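Local atomic coordinates of porin protein associated with imipenem resistance (Acinetobacter baumannii, PDB entry 4FUV), a protein that forms an eight-stranded beta-barrel in the outer membrane and probably takes part in the uptake of ornithine and of the carbapenem antibiotic imipenem. Residues 102-107 / 145-150. Sequence-based numbering, arbitrary orientation.
With C8E ((hydroxyethyloxy)tri(ethyloxy)octane), chain K.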
ATOM      1  N   ALA A 102     -17.364  15.767 -27.366  1.00 20.68           N
ATOM      2  CA  ALA A 102     -16.055  15.933 -27.945  1.00 23.98           C
ATOM      3  C   ALA A 102     -15.840  15.033 -29.127  1.00 30.41           C
ATOM      4  O   ALA A 102     -16.466  13.970 -29.245  1.00 22.28           O
ATOM      5  CB  ALA A 102     -14.986  15.704 -26.895  1.00 20.52           C
ATOM      6  N   TYR A 103     -14.975  15.502 -30.021  1.00 28.00           N
ATOM      7  CA  TYR A 103     -14.338  14.652 -30.995  1.00 23.00           C
ATOM      8  C   TYR A 103     -13.158  14.035 -30.266  1.00 27.22           C
ATOM      9  O   TYR A 103     -12.350  14.755 -29.689  1.00 29.19           O
ATOM     10  CB  TYR A 103     -13.840  15.501 -32.172  1.00 23.87           C
ATOM     11  CG  TYR A 103     -12.954  14.748 -33.119  1.00 33.46           C
ATOM     12  CD1 TYR A 103     -11.575  14.674 -32.912  1.00 32.01           C
ATOM     13  CD2 TYR A 103     -13.492  14.098 -34.224  1.00 29.04           C
ATOM     14  CE1 TYR A 103     -10.759  13.971 -33.793  1.00 31.65           C
ATOM     15  CE2 TYR A 103     -12.683  13.407 -35.110  1.00 30.62           C
ATOM     16  CZ  TYR A 103     -11.325  13.340 -34.889  1.00 35.37           C
ATOM     17  OH  TYR A 103     -10.530  12.641 -35.774  1.00 38.06           O
ATOM     18  N   LEU A 104     -13.052  12.710 -30.298  1.00 22.77           N
ATOM     19  CA  LEU A 104     -12.010  12.002 -29.573  1.00 26.29           C
ATOM     20  C   LEU A 104     -11.126  11.185 -30.509  1.00 30.03           C
ATOM     21  O   LEU A 104     -11.615  10.579 -31.450  1.00 30.79           O
ATOM     22  CB  LEU A 104     -12.647  11.050 -28.553  1.00 28.61           C
ATOM     23  CG  LEU A 104     -13.436  11.769 -27.461  1.00 23.18           C
ATOM     24  CD1 LEU A 104     -14.180  10.735 -26.648  1.00 30.07           C
ATOM     25  CD2 LEU A 104     -12.470  12.557 -26.592  1.00 24.10           C
ATOM     26  N   ASP A 105      -9.829  11.161 -30.232  1.00 30.60           N
ATOM     27  CA  ASP A 105      -8.891  10.287 -30.941  1.00 29.92           C
ATOM     28  C   ASP A 105      -7.733  10.058 -29.990  1.00 36.39           C
ATOM     29  O   ASP A 105      -6.862  10.917 -29.838  1.00 37.42           O
ATOM     30  CB  ASP A 105      -8.416  10.924 -32.264  1.00 25.17           C
ATOM     31  CG  ASP A 105      -7.470  10.028 -33.058  1.00 37.54           C
ATOM     32  OD1 ASP A 105      -7.039   8.966 -32.568  1.00 32.19           O
ATOM     33  OD2 ASP A 105      -7.133  10.401 -34.195  1.00 37.03           O
ATOM     34  N   ASN A 106      -7.740   8.902 -29.334  1.00 31.55           N
ATOM     35  CA  ASN A 106      -6.750   8.595 -28.310  1.00 33.62           C
ATOM     36  C   ASN A 106      -6.171   7.195 -28.501  1.00 37.90           C
ATOM     37  O   ASN A 106      -6.907   6.214 -28.519  1.00 31.66           O
ATOM     38  CB  ASN A 106      -7.378   8.714 -26.916  1.00 33.35           C
ATOM     39  CG  ASN A 106      -7.934  10.113 -26.638  1.00 38.36           C
ATOM     40  OD1 ASN A 106      -7.212  11.000 -26.174  1.00 31.52           O
ATOM     41  ND2 ASN A 106      -9.221  10.309 -26.918  1.00 35.82           N
ATOM     42  N   ASP A 107      -4.856   7.107 -28.657  1.00 29.12           N
ATOM     43  CA  ASP A 107      -4.199   5.815 -28.751  1.00 39.78           C
ATOM     44  C   ASP A 107      -3.345   5.560 -27.526  1.00 45.26           C
ATOM     45  O   ASP A 107      -2.531   6.396 -27.133  1.00 46.41           O
ATOM     46  CB  ASP A 107      -3.330   5.742 -30.005  1.00 45.87           C
ATOM     47  CG  ASP A 107      -4.117   5.996 -31.270  1.00 67.48           C
ATOM     48  OD1 ASP A 107      -5.310   5.632 -31.318  1.00 76.82           O
ATOM     49  OD2 ASP A 107      -3.543   6.564 -32.220  1.00 77.96           O
ATOM     50  N   ASP A 145     -16.407  10.414 -33.509  1.00 32.95           N
ATOM     51  CA  ASP A 145     -16.643  11.686 -34.173  1.00 35.72           C
ATOM     52  C   ASP A 145     -17.240  12.652 -33.154  1.00 40.77           C
ATOM     53  O   ASP A 145     -16.876  13.836 -33.101  1.00 31.18           O
ATOM     54  CB  ASP A 145     -17.571  11.524 -35.382  1.00 37.08           C
ATOM     55  CG  ASP A 145     -16.851  10.961 -36.598  1.00 46.44           C
ATOM     56  OD1 ASP A 145     -15.607  11.026 -36.638  1.00 45.75           O
ATOM     57  OD2 ASP A 145     -17.531  10.463 -37.521  1.00 53.84           O
ATOM     58  N   ILE A 146     -18.135  12.123 -32.328  1.00 33.43           N
ATOM     59  CA  ILE A 146     -18.747  12.897 -31.258  1.00 35.87           C
ATOM     60  C   ILE A 146     -19.149  11.985 -30.099  1.00 38.65           C
ATOM     61  O   ILE A 146     -19.888  11.024 -30.286  1.00 46.00           O
ATOM     62  CB  ILE A 146     -19.951  13.726 -31.771  1.00 44.39           C
ATOM     63  CG1 ILE A 146     -20.702  14.371 -30.608  1.00 45.11           C
ATOM     64  CG2 ILE A 146     -20.895  12.870 -32.600  1.00 54.73           C
ATOM     65  CD1 ILE A 146     -21.968  15.071 -31.039  1.00 49.75           C
ATOM     66  N   ALA A 147     -18.607  12.265 -28.917  1.00 28.67           N
ATOM     67  CA  ALA A 147     -18.927  11.508 -27.705  1.00 29.49           C
ATOM     68  C   ALA A 147     -19.425  12.463 -26.627  1.00 30.69           C
ATOM     69  O   ALA A 147     -18.809  13.497 -26.382  1.00 26.43           O
ATOM     70  CB  ALA A 147     -17.702  10.763 -27.201  1.00 21.89           C
ATOM     71  N   PRO A 148     -20.539  12.114 -25.972  1.00 31.60           N
ATOM     72  CA  PRO A 148     -21.072  12.935 -24.883  1.00 24.99           C
ATOM     73  C   PRO A 148     -20.127  12.878 -23.695  1.00 26.06           C
ATOM     74  O   PRO A 148     -19.427  11.872 -23.503  1.00 24.78           O
ATOM     75  CB  PRO A 148     -22.387  12.230 -24.513  1.00 32.76           C
ATOM     76  CG  PRO A 148     -22.639  11.247 -25.589  1.00 36.35           C
ATOM     77  CD  PRO A 148     -21.314  10.880 -26.159  1.00 29.00           C
ATOM     78  N   TYR A 149     -20.116  13.946 -22.910  1.00 19.35           N
ATOM     79  CA  TYR A 149     -19.224  14.081 -21.778  1.00 18.89           C
ATOM     80  C   TYR A 149     -19.996  14.589 -20.569  1.00 24.18           C
ATOM     81  O   TYR A 149     -20.871  15.435 -20.702  1.00 24.52           O
ATOM     82  CB  TYR A 149     -18.137  15.124 -22.103  1.00 18.76           C
ATOM     83  CG  TYR A 149     -17.189  15.392 -20.948  1.00 25.03           C
ATOM     84  CD1 TYR A 149     -16.222  14.452 -20.576  1.00 27.86           C
ATOM     85  CD2 TYR A 149     -17.239  16.591 -20.243  1.00 22.44           C
ATOM     86  CE1 TYR A 149     -15.338  14.702 -19.514  1.00 21.63           C
ATOM     87  CE2 TYR A 149     -16.358  16.853 -19.195  1.00 22.68           C
ATOM     88  CZ  TYR A 149     -15.420  15.898 -18.826  1.00 25.99           C
ATOM     89  OH  TYR A 149     -14.549  16.153 -17.783  1.00 23.10           O
ATOM     90  N   LEU A 150     -19.649  14.085 -19.391  1.00 24.78           N
ATOM     91  CA  LEU A 150     -20.169  14.610 -18.136  1.00 18.40           C
ATOM     92  C   LEU A 150     -18.994  14.663 -17.185  1.00 29.66           C
ATOM     93  O   LEU A 150     -18.204  13.727 -17.123  1.00 22.95           O
ATOM     94  CB  LEU A 150     -21.267  13.698 -17.552  1.00 18.71           C
ATOM     95  CG  LEU A 150     -21.768  14.107 -16.163  1.00 24.49           C
ATOM     96  CD1 LEU A 150     -22.501  15.451 -16.236  1.00 28.28           C
ATOM     97  CD2 LEU A 150     -22.651  13.029 -15.459  1.00 21.02           C
TER
HETATM   98  C8  C8E K 310     -23.746  11.110 -21.148  1.00 56.01           C
HETATM   99  O9  C8E K 310     -24.447   9.889 -21.374  1.00 61.88           O
HETATM  100  C10 C8E K 310     -25.067   9.849 -22.650  1.00 62.70           C
HETATM  101  C11 C8E K 310     -25.804   8.526 -22.826  1.00 70.35           C
HETATM  102  O12 C8E K 310     -26.845   8.701 -23.771  1.00 73.80           O
HETATM  103  C13 C8E K 310     -26.378   8.589 -25.106  1.00 74.54           C
HETATM  104  O15 C8E K 310     -24.891   8.998 -27.896  1.00 54.22           O
HETATM  105  C16 C8E K 310     -23.737   8.998 -28.723  1.00 49.43           C
HETATM  106  C17 C8E K 310     -22.652   8.233 -27.975  1.00 49.86           C
HETATM  107  O18 C8E K 310     -21.665   7.779 -28.875  1.00 53.14           O
HETATM  108  C19 C8E K 310     -20.916   6.720 -28.313  1.00 55.68           C
HETATM  109  C20 C8E K 310     -21.683   5.408 -28.476  1.00 58.23           C
HETATM  110  O21 C8E K 310     -20.862   4.407 -29.046  1.00 66.65           O
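Ala102 and Ala147 form an antiparallel hydrogen-bonded pair, and they illustrate how a barrel wall keeps its pairing where the chain turns a corner between two strands that both lie along the same neighbour. Ala102 N gives its hydrogen to Ala147 O at 2.9 Å, and Ala147 N returns a bond to Ala102 O at 2.8 Å. That same carbonyl oxygen also receives a CA-H...O contact from Ile146 CA at 3.2 Å. The chain bends at Asp145 and Ile146; at this turn the ladder is interrupted, and contacts with the Asp145 carbonyl and side chain take its place. Tyr103 can be followed outward. Its CA approaches Asp145 O in a second CA-H...O contact, and CB lies 3.6 Å from that oxygen. CG, anti to the backbone N (chi1 170°), is 4.0 Å from the same Asp145 O, and the ring runs past the corner; CD2 again meets this oxygen, which sits at the ring edge near its plane. Farther out, CE2 comes within 4.1 Å of Asp145 OD1, a loose approach in which ring and carboxylate planes differ by merely 12°. The Tyr103 side chain also lies near one bound C8E detergent, and Pro148 CD lies 3.5 Å from C17 of a different C8E, consistent with a lipid-facing surface. Ala102 and Ala147 direct their methyls to the other face, where Leu104 CD1 rests on Ala147 CB at 3.6 Å. There Tyr171 of strand 162-172 touches both Ala102 and Leu104. Strand 95-114 thus pairs with 147-154 here and, beyond the corner, with 134-144 through Leu104 and Asn144, while strand 64-81 borders its other edge.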